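Local coordinates for HTH-type transcriptional repressor Rv2887 (Mycobacterium tuberculosis, PDB 5HSM), which represses the methyltransferase gene Rv0560c and several other genes as a homodimeric MarR-family DNA-binding protein, and binds salicylate, para-aminosalicylic acid and gemfibrozil, at residues P43-A48 with A129-A134; L52-P57 with K125-V130; F59-M64 with T89-L94. All blocks are in the same frame, centred on the assembly; numbering follows the deposited sequence.

Contact 1. Residues P43-A48 with A129-A134; sequences PEVSAA and AVVRAA
In this MarR-family winged-helix repressor, the C-terminal part of helix 29-49 packs against helix 118-139 through E44, V45 and A48 on one side and V130, V131 and A134 on the other. The two helix segments run roughly antiparallel, at 144°, and their axes come within 8.9 Å of each other. Alanines at the interface suit so short a distance: A48 and A134 face each other with CB of A48 4.2 Å from CB of A134, and neither has a longer side chain to hold the backbones apart. The methyl of A134 also lies against E44, whose CG comes 3.8 Å from that CB. E44 therefore contributes its aliphatic stem; its chain then bends at chi2 (87°), and OE2 forms a salt bridge with R137, further along helix 118-139.

The valines flank the alanines. V45 and V131 cross obliquely, CG1 of V45 meeting CG2 of V131 at 3.9 Å, while the other V45 branch, CG2, lies 4.1 Å from CB of A134. In V45, CG1 stands anti to the backbone N (chi1 172°), which lets one methyl serve V131 and the other A134. At the far end CG2 of V130 rests against the backbone of A48, 3.7 Å from its O. V45 also touches L56, and V131 touches F59, both on helix 56-67, so the valines extend the packing to a third helix; V131 reaches A25 of the second subunit as well. No hydrogen bond joins the two segments. Their fit depends on the shapes of small and beta-branched side chains, while the charge of E44 is paired at the margin with R137, consistent with an apolar seam bordered by a polar link.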
loop_
_atom_site.group_PDB
_atom_site.type_symbol
_atom_site.label_atom_id
_atom_site.label_comp_id
_atom_site.label_asym_id
_atom_site.label_seq_id
_atom_site.Cartn_x
_atom_site.Cartn_y
_atom_site.Cartn_z
ATOM N N PRO A 43 1.715 -10.094 6.612
ATOM C CA PRO A 43 2.336 -11.390 6.928
ATOM C C PRO A 43 1.336 -12.477 7.275
ATOM O O PRO A 43 1.622 -13.638 7.009
ATOM C CB PRO A 43 3.203 -11.085 8.154
ATOM C CG PRO A 43 3.418 -9.636 8.133
ATOM C CD PRO A 43 2.232 -9.022 7.486
ATOM N N GLU A 44 0.213 -12.131 7.896
ATOM C CA GLU A 44 -0.796 -13.144 8.220
ATOM C C GLU A 44 -1.328 -13.785 6.932
ATOM O O GLU A 44 -1.460 -15.019 6.826
ATOM C CB GLU A 44 -1.944 -12.531 9.035
ATOM C CG GLU A 44 -2.985 -13.541 9.541
ATOM C CD GLU A 44 -2.621 -14.165 10.875
ATOM O OE1 GLU A 44 -1.689 -13.664 11.543
ATOM O OE2 GLU A 44 -3.265 -15.168 11.255
ATOM N N VAL A 45 -1.630 -12.940 5.949
ATOM C CA VAL A 45 -2.124 -13.406 4.655
ATOM C C VAL A 45 -1.064 -14.204 3.888
ATOM O O VAL A 45 -1.334 -15.294 3.378
ATOM C CB VAL A 45 -2.624 -12.216 3.804
ATOM C CG1 VAL A 45 -2.955 -12.666 2.398
ATOM C CG2 VAL A 45 -3.869 -11.629 4.457
ATOM N N SER A 46 0.148 -13.673 3.832
ATOM C CA SER A 46 1.265 -14.386 3.230
ATOM C C SER A 46 1.487 -15.780 3.857
ATOM O O SER A 46 1.695 -16.773 3.146
ATOM C CB SER A 46 2.527 -13.532 3.355
ATOM O OG SER A 46 3.625 -14.168 2.749
ATOM N N ALA A 47 1.454 -15.847 5.187
ATOM C CA ALA A 47 1.659 -17.109 5.890
ATOM C C ALA A 47 0.531 -18.088 5.594
ATOM O O ALA A 47 0.762 -19.297 5.508
ATOM C CB ALA A 47 1.774 -16.885 7.385
ATOM N N ALA A 48 -0.687 -17.567 5.450
ATOM C CA ALA A 48 -1.833 -18.412 5.111
ATOM C C ALA A 48 -1.739 -18.964 3.689
ATOM O O ALA A 48 -2.177 -20.090 3.404
ATOM C CB ALA A 48 -3.126 -17.634 5.284
ATOM N N ALA A 129 -10.519 -18.425 0.180
ATOM C CA ALA A 129 -10.991 -18.900 1.477
ATOM C C ALA A 129 -9.947 -18.744 2.599
ATOM O O ALA A 129 -10.269 -18.243 3.696
ATOM C CB ALA A 129 -11.432 -20.363 1.366
ATOM N N VAL A 130 -8.702 -19.156 2.350
ATOM C CA VAL A 130 -7.706 -19.018 3.428
ATOM C C VAL A 130 -7.396 -17.539 3.735
ATOM O O VAL A 130 -7.078 -17.195 4.872
ATOM C CB VAL A 130 -6.376 -19.778 3.135
ATOM C CG1 VAL A 130 -6.661 -21.202 2.618
ATOM C CG2 VAL A 130 -5.486 -19.003 2.190
ATOM N N VAL A 131 -7.505 -16.663 2.737
ATOM C CA VAL A 131 -7.291 -15.234 2.995
ATOM C C VAL A 131 -8.421 -14.652 3.867
ATOM O O VAL A 131 -8.164 -13.886 4.805
ATOM C CB VAL A 131 -7.160 -14.458 1.678
ATOM C CG1 VAL A 131 -7.153 -12.955 1.920
ATOM C CG2 VAL A 131 -5.879 -14.882 0.952
ATOM N N ARG A 132 -9.669 -15.031 3.585
ATOM C CA ARG A 132 -10.776 -14.581 4.437
ATOM C C ARG A 132 -10.591 -15.065 5.880
ATOM O O ARG A 132 -10.890 -14.334 6.849
ATOM C CB ARG A 132 -12.119 -15.068 3.889
ATOM C CG ARG A 132 -12.402 -14.569 2.476
ATOM C CD ARG A 132 -13.866 -14.792 2.072
ATOM N NE ARG A 132 -14.732 -13.773 2.662
ATOM C CZ ARG A 132 -14.879 -12.542 2.172
ATOM N NH1 ARG A 132 -14.218 -12.171 1.084
ATOM N NH2 ARG A 132 -15.683 -11.676 2.773
ATOM N N ALA A 133 -10.080 -16.293 6.018
ATOM C CA ALA A 133 -9.828 -16.826 7.350
ATOM C C ALA A 133 -8.714 -16.030 8.052
ATOM O O ALA A 133 -8.819 -15.742 9.252
ATOM C CB ALA A 133 -9.467 -18.311 7.285
ATOM N N ALA A 134 -7.659 -15.680 7.318
ATOM C CA ALA A 134 -6.572 -14.843 7.892
ATOM C C ALA A 134 -7.103 -13.518 8.419
ATOM O O ALA A 134 -6.734 -13.044 9.519
ATOM C CB ALA A 134 -5.495 -14.583 6.854
#

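Contact 2. Residues L52-P57 with K125-V130; sequences LGLTLP and KRAEAV
L52 and L54 lay their methyl groups on A127, joining the turn that precedes helix 56-67 to helix 118-139 in the winged helix-turn-helix fold of the MarR family. L52 makes the larger contribution through one branch: its CD2 comes 3.6 Å from CA of A127 and 3.9 Å from CB of the same residue. The short side chain of alanine lets the leucine methyl settle close to the helix backbone. The same CD2 is 4.1 Å from CG1 of V130, one turn further along the helix, so a single methyl bridges successive turns. L54 arrives beside L52: with CG anti to its carbonyl carbon (chi1 -68°), it carries CD1 to 3.8 Å from CB of A127. The CB of R126 points toward the loop too, but its long chain leads outward and is poorly ordered, as befits a charged residue at an exposed edge.

Further out, L54 also packs on L62 and L94, on helices 56-67 and 84-96. A leucine is well placed here because its branched end can serve three helices from a loop. A127 also touches L49 of helix 29-49 and F59 of helix 56-67. The backbone is in keeping with this arrangement: G53, at positive phi (75°), turns the chain between the two leucines, consistent with both reaching A127. E128, whose CB points away from the loop, pairs its OE2 with NE of R63, a salicylate-binding residue, and its OE1 with NH1 of R132. Beyond L54, T55 occupies the N-cap position of helix 56-67, where its side chain caps a backbone N, and its own backbone N is hydrogen-bonded to OE1 of E58.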
loop_
_atom_site.group_PDB
_atom_site.type_symbol
_atom_site.label_atom_id
_atom_site.label_comp_id
_atom_site.label_asym_id
_atom_site.label_seq_id
_atom_site.Cartn_x
_atom_site.Cartn_y
_atom_site.Cartn_z
ATOM N N LEU A 52 -0.185 -23.223 0.288
ATOM C CA LEU A 52 -0.822 -23.425 -1.000
ATOM C C LEU A 52 0.148 -23.157 -2.142
ATOM O O LEU A 52 -0.234 -23.207 -3.314
ATOM C CB LEU A 52 -2.038 -22.509 -1.139
ATOM C CG LEU A 52 -3.393 -22.904 -0.549
ATOM C CD1 LEU A 52 -3.306 -23.277 0.910
ATOM C CD2 LEU A 52 -4.346 -21.734 -0.734
ATOM N N GLY A 53 1.387 -22.830 -1.798
ATOM C CA GLY A 53 2.417 -22.571 -2.792
ATOM C C GLY A 53 2.253 -21.221 -3.478
ATOM O O GLY A 53 2.694 -21.029 -4.608
ATOM N N LEU A 54 1.617 -20.280 -2.789
ATOM C CA LEU A 54 1.362 -18.956 -3.355
ATOM C C LEU A 54 2.003 -17.852 -2.545
ATOM O O LEU A 54 1.956 -17.876 -1.315
ATOM C CB LEU A 54 -0.143 -18.688 -3.430
ATOM C CG LEU A 54 -0.989 -19.500 -4.400
ATOM C CD1 LEU A 54 -2.439 -19.242 -4.138
ATOM C CD2 LEU A 54 -0.631 -19.065 -5.795
ATOM N N THR A 55 2.594 -16.885 -3.242
ATOM C CA THR A 55 2.939 -15.610 -2.642
ATOM C C THR A 55 1.750 -14.679 -2.743
ATOM O O THR A 55 0.799 -14.941 -3.476
ATOM C CB THR A 55 4.136 -14.957 -3.337
ATOM O OG1 THR A 55 3.760 -14.601 -4.674
ATOM C CG2 THR A 55 5.313 -15.924 -3.379
ATOM N N LEU A 56 1.802 -13.575 -2.021
ATOM C CA LEU A 56 0.721 -12.601 -2.109
ATOM C C LEU A 56 0.516 -12.050 -3.543
ATOM O O LEU A 56 -0.617 -12.006 -4.029
ATOM C CB LEU A 56 0.974 -11.472 -1.103
ATOM C CG LEU A 56 -0.206 -10.569 -0.765
ATOM C CD1 LEU A 56 -1.402 -11.424 -0.489
ATOM C CD2 LEU A 56 0.120 -9.736 0.460
ATOM N N PRO A 57 1.598 -11.638 -4.240
ATOM C CA PRO A 57 1.370 -11.155 -5.612
ATOM C C PRO A 57 0.813 -12.224 -6.569
ATOM O O PRO A 57 -0.010 -11.927 -7.455
ATOM C CB PRO A 57 2.766 -10.712 -6.057
ATOM C CG PRO A 57 3.491 -10.411 -4.786
ATOM C CD PRO A 57 2.999 -11.425 -3.817
ATOM N N LYS A 125 -10.098 -20.348 -5.688
ATOM C CA LYS A 125 -11.157 -20.350 -4.682
ATOM C C LYS A 125 -10.647 -20.800 -3.304
ATOM O O LYS A 125 -10.991 -20.174 -2.286
ATOM C CB LYS A 125 -12.356 -21.189 -5.150
ATOM C CG LYS A 125 -13.238 -20.403 -6.139
ATOM C CD LYS A 125 -12.966 -18.876 -6.010
ATOM C CE LYS A 125 -14.140 -17.952 -6.371
ATOM N NZ LYS A 125 -15.097 -17.692 -5.253
ATOM N N ARG A 126 -9.805 -21.837 -3.261
ATOM C CA ARG A 126 -9.236 -22.261 -1.983
ATOM C C ARG A 126 -8.441 -21.124 -1.320
ATOM O O ARG A 126 -8.524 -20.902 -0.100
ATOM C CB ARG A 126 -8.336 -23.484 -2.169
ATOM C CG ARG A 126 -8.678 -24.640 -1.239
ATOM C CD ARG A 126 -9.546 -25.692 -1.929
ATOM N NE ARG A 126 -8.811 -26.458 -2.939
ATOM C CZ ARG A 126 -9.337 -27.433 -3.680
ATOM N NH1 ARG A 126 -10.611 -27.779 -3.536
ATOM N NH2 ARG A 126 -8.586 -28.068 -4.571
ATOM N N ALA A 127 -7.683 -20.403 -2.138
ATOM C CA ALA A 127 -6.839 -19.315 -1.651
ATOM C C ALA A 127 -7.681 -18.159 -1.121
ATOM O O ALA A 127 -7.368 -17.563 -0.076
ATOM C CB ALA A 127 -5.904 -18.846 -2.748
ATOM N N GLU A 128 -8.753 -17.819 -1.835
ATOM C CA GLU A 128 -9.618 -16.756 -1.337
ATOM C C GLU A 128 -10.146 -17.156 0.040
ATOM O O GLU A 128 -10.186 -16.334 0.965
ATOM C CB GLU A 128 -10.774 -16.465 -2.310
ATOM C CG GLU A 128 -11.830 -15.511 -1.753
ATOM C CD GLU A 128 -11.345 -14.073 -1.545
ATOM O OE1 GLU A 128 -12.119 -13.290 -0.952
ATOM O OE2 GLU A 128 -10.218 -13.711 -1.966
ATOM N N ALA A 129 -10.519 -18.425 0.180
ATOM C CA ALA A 129 -10.991 -18.900 1.477
ATOM C C ALA A 129 -9.947 -18.744 2.599
ATOM O O ALA A 129 -10.269 -18.243 3.696
ATOM C CB ALA A 129 -11.432 -20.363 1.366
ATOM N N VAL A 130 -8.702 -19.156 2.350
ATOM C CA VAL A 130 -7.706 -19.018 3.428
ATOM C C VAL A 130 -7.396 -17.539 3.735
ATOM O O VAL A 130 -7.078 -17.195 4.872
ATOM C CB VAL A 130 -6.376 -19.778 3.135
ATOM C CG1 VAL A 130 -6.661 -21.202 2.618
ATOM C CG2 VAL A 130 -5.486 -19.003 2.190
#

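Contact 3. Residues F59-M64 with T89-L94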
loop_
_atom_site.group_PDB
_atom_site.type_symbol
_atom_site.label_atom_id
_atom_site.label_comp_id
_atom_site.label_asym_id
_atom_site.label_seq_id
_atom_site.Cartn_x
_atom_site.Cartn_y
_atom_site.Cartn_z
ATOM N N PHE A 59 -1.181 -14.672 -5.639
ATOM C CA PHE A 59 -2.599 -14.742 -5.319
ATOM C C PHE A 59 -3.391 -13.591 -5.950
ATOM O O PHE A 59 -4.464 -13.803 -6.505
ATOM C CB PHE A 59 -2.831 -14.735 -3.816
ATOM C CG PHE A 59 -4.271 -14.581 -3.460
ATOM C CD1 PHE A 59 -5.187 -15.567 -3.806
ATOM C CD2 PHE A 59 -4.723 -13.442 -2.823
ATOM C CE1 PHE A 59 -6.534 -15.417 -3.502
ATOM C CE2 PHE A 59 -6.061 -13.281 -2.514
ATOM C CZ PHE A 59 -6.968 -14.274 -2.848
ATOM N N VAL A 60 -2.868 -12.376 -5.858
ATOM C CA VAL A 60 -3.548 -11.220 -6.457
ATOM C C VAL A 60 -3.771 -11.428 -7.970
ATOM O O VAL A 60 -4.888 -11.224 -8.489
ATOM C CB VAL A 60 -2.756 -9.931 -6.184
ATOM C CG1 VAL A 60 -3.315 -8.763 -6.979
ATOM C CG2 VAL A 60 -2.794 -9.607 -4.678
ATOM N N CYS A 61 -2.726 -11.871 -8.668
ATOM C CA CYS A 61 -2.837 -12.192 -10.094
ATOM C C CYS A 61 -3.888 -13.276 -10.368
ATOM O O CYS A 61 -4.772 -13.113 -11.216
ATOM C CB CYS A 61 -1.480 -12.642 -10.644
ATOM S SG CYS A 61 -1.492 -13.149 -12.383
ATOM N N LEU A 62 -3.766 -14.394 -9.655
ATOM C CA LEU A 62 -4.736 -15.489 -9.723
ATOM C C LEU A 62 -6.191 -15.014 -9.563
ATOM O O LEU A 62 -7.074 -15.379 -10.345
ATOM C CB LEU A 62 -4.389 -16.521 -8.642
ATOM C CG LEU A 62 -4.941 -17.943 -8.705
ATOM C CD1 LEU A 62 -4.460 -18.649 -9.961
ATOM C CD2 LEU A 62 -4.502 -18.707 -7.465
ATOM N N ARG A 63 -6.436 -14.189 -8.552
ATOM C CA ARG A 63 -7.778 -13.707 -8.273
ATOM C C ARG A 63 -8.285 -12.803 -9.403
ATOM O O ARG A 63 -9.450 -12.904 -9.833
ATOM C CB ARG A 63 -7.804 -12.965 -6.931
ATOM C CG ARG A 63 -9.175 -12.463 -6.552
ATOM C CD ARG A 63 -9.369 -12.463 -5.056
ATOM N NE ARG A 63 -10.748 -12.151 -4.690
ATOM C CZ ARG A 63 -11.759 -13.017 -4.759
ATOM N NH1 ARG A 63 -11.560 -14.260 -5.188
ATOM N NH2 ARG A 63 -12.978 -12.639 -4.396
ATOM N N MET A 64 -7.401 -11.937 -9.894
ATOM C CA MET A 64 -7.756 -11.048 -11.001
ATOM C C MET A 64 -8.152 -11.839 -12.251
ATOM O O MET A 64 -9.132 -11.515 -12.933
ATOM C CB MET A 64 -6.599 -10.107 -11.329
ATOM C CG MET A 64 -6.419 -8.987 -10.333
ATOM S SD MET A 64 -5.300 -7.715 -10.938
ATOM C CE MET A 64 -3.753 -8.600 -11.003
ATOM N N THR A 89 6.791 -12.127 -14.301
ATOM C CA THR A 89 7.382 -13.093 -13.379
ATOM C C THR A 89 6.319 -13.874 -12.596
ATOM O O THR A 89 6.384 -15.103 -12.490
ATOM C CB THR A 89 8.327 -12.402 -12.390
ATOM O OG1 THR A 89 9.413 -11.810 -13.116
ATOM C CG2 THR A 89 8.875 -13.403 -11.376
ATOM N N VAL A 90 5.347 -13.149 -12.050
ATOM C CA VAL A 90 4.260 -13.771 -11.307
ATOM C C VAL A 90 3.522 -14.786 -12.179
ATOM O O VAL A 90 3.244 -15.920 -11.761
ATOM C CB VAL A 90 3.271 -12.703 -10.777
ATOM C CG1 VAL A 90 1.991 -13.352 -10.315
ATOM C CG2 VAL A 90 3.909 -11.909 -9.641
ATOM N N LEU A 91 3.219 -14.373 -13.405
ATOM C CA LEU A 91 2.551 -15.226 -14.363
ATOM C C LEU A 91 3.374 -16.465 -14.714
ATOM O O LEU A 91 2.827 -17.546 -14.874
ATOM C CB LEU A 91 2.238 -14.436 -15.633
ATOM C CG LEU A 91 1.034 -13.501 -15.526
ATOM C CD1 LEU A 91 0.957 -12.640 -16.770
ATOM C CD2 LEU A 91 -0.240 -14.323 -15.365
ATOM N N ARG A 92 4.685 -16.304 -14.844
ATOM C CA ARG A 92 5.558 -17.442 -15.127
ATOM C C ARG A 92 5.503 -18.442 -13.978
ATOM O O ARG A 92 5.334 -19.644 -14.196
ATOM C CB ARG A 92 6.999 -16.983 -15.372
ATOM C CG ARG A 92 7.983 -18.117 -15.638
ATOM C CD ARG A 92 7.555 -18.958 -16.837
ATOM N NE ARG A 92 8.503 -20.032 -17.129
ATOM C CZ ARG A 92 8.231 -21.077 -17.906
ATOM N NH1 ARG A 92 7.036 -21.196 -18.471
ATOM N NH2 ARG A 92 9.156 -22.004 -18.116
ATOM N N LYS A 93 5.633 -17.950 -12.748
ATOM C CA LYS A 93 5.570 -18.855 -11.602
ATOM C C LYS A 93 4.210 -19.557 -11.500
ATOM O O LYS A 93 4.145 -20.735 -11.134
ATOM C CB LYS A 93 5.886 -18.107 -10.310
ATOM C CG LYS A 93 7.366 -17.812 -10.147
ATOM C CD LYS A 93 7.622 -16.747 -9.097
ATOM C CE LYS A 93 9.058 -16.244 -9.174
ATOM N NZ LYS A 93 9.947 -17.195 -9.901
ATOM N N LEU A 94 3.132 -18.857 -11.846
ATOM C CA LEU A 94 1.812 -19.490 -11.834
ATOM C C LEU A 94 1.660 -20.530 -12.946
ATOM O O LEU A 94 0.999 -21.554 -12.750
ATOM C CB LEU A 94 0.709 -18.438 -11.942
ATOM C CG LEU A 94 0.465 -17.613 -10.675
ATOM C CD1 LEU A 94 -0.520 -16.484 -10.944
ATOM C CD2 LEU A 94 -0.063 -18.504 -9.580
#
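C61 and L94 account for most of the buried surface, with L62 adding a smaller share, where helix 56-67 crosses helix 84-96 at 80°. C61 sits at the centre, pointing its short side chain at the other helix. With SG anti to the backbone N, chi1 (177°) aims the sulfur at CD2 of L91, 3.4 Å away, while CD1 of L94 lies alongside it at 3.8 Å. The approach to L91 is tight for a sulfur and a methyl group. CB of C61 meets CG1 of V90 at 3.6 Å, so this one small residue touches three side chains. Cysteine suits the spot because it is compact.

L94 reaches across with both methyls. CD1 approaches C61 and also lies 4.1 Å from the backbone N of L62, while CD2 makes a looser approach to L62, 4.4 Å from its CD1. L62 presents a flank here and also packs on A124 of helix 118-139 and L116; L94 also touches V100.

The steep crossing keeps the contact short, and the axes remain 9.9 Å apart with apolar side chains filling the interface. L91 adds L76 of helix 73-79 to the cluster. This is part of the hydrophobic core of a MarR winged helix-turn-helix domain; by its place after helix 73-79, helix 84-96 probably corresponds to the recognition helix, as in other MarR proteins.

From the N terminus, helix 29-49 reaches contact 1 and the following turn reaches contact 2; both loops close much later on helix 118-139, where the two contacts share A129 and V130. Because 52-57 comes after 43-48 while 125-130 starts before 129-134, the second closure lies largely within the first. Contact 3 is shorter and falls wholly within both, joining helices 56-67 and 84-96. Residues of 59-64 pack on both 125-130 and 129-134, and CG1 of V90 in contact 3 lies 3.8 Å from O of P57 in contact 2. Together they tie the DNA-binding domain to helices 29-49 and 118-139 beside the second subunit.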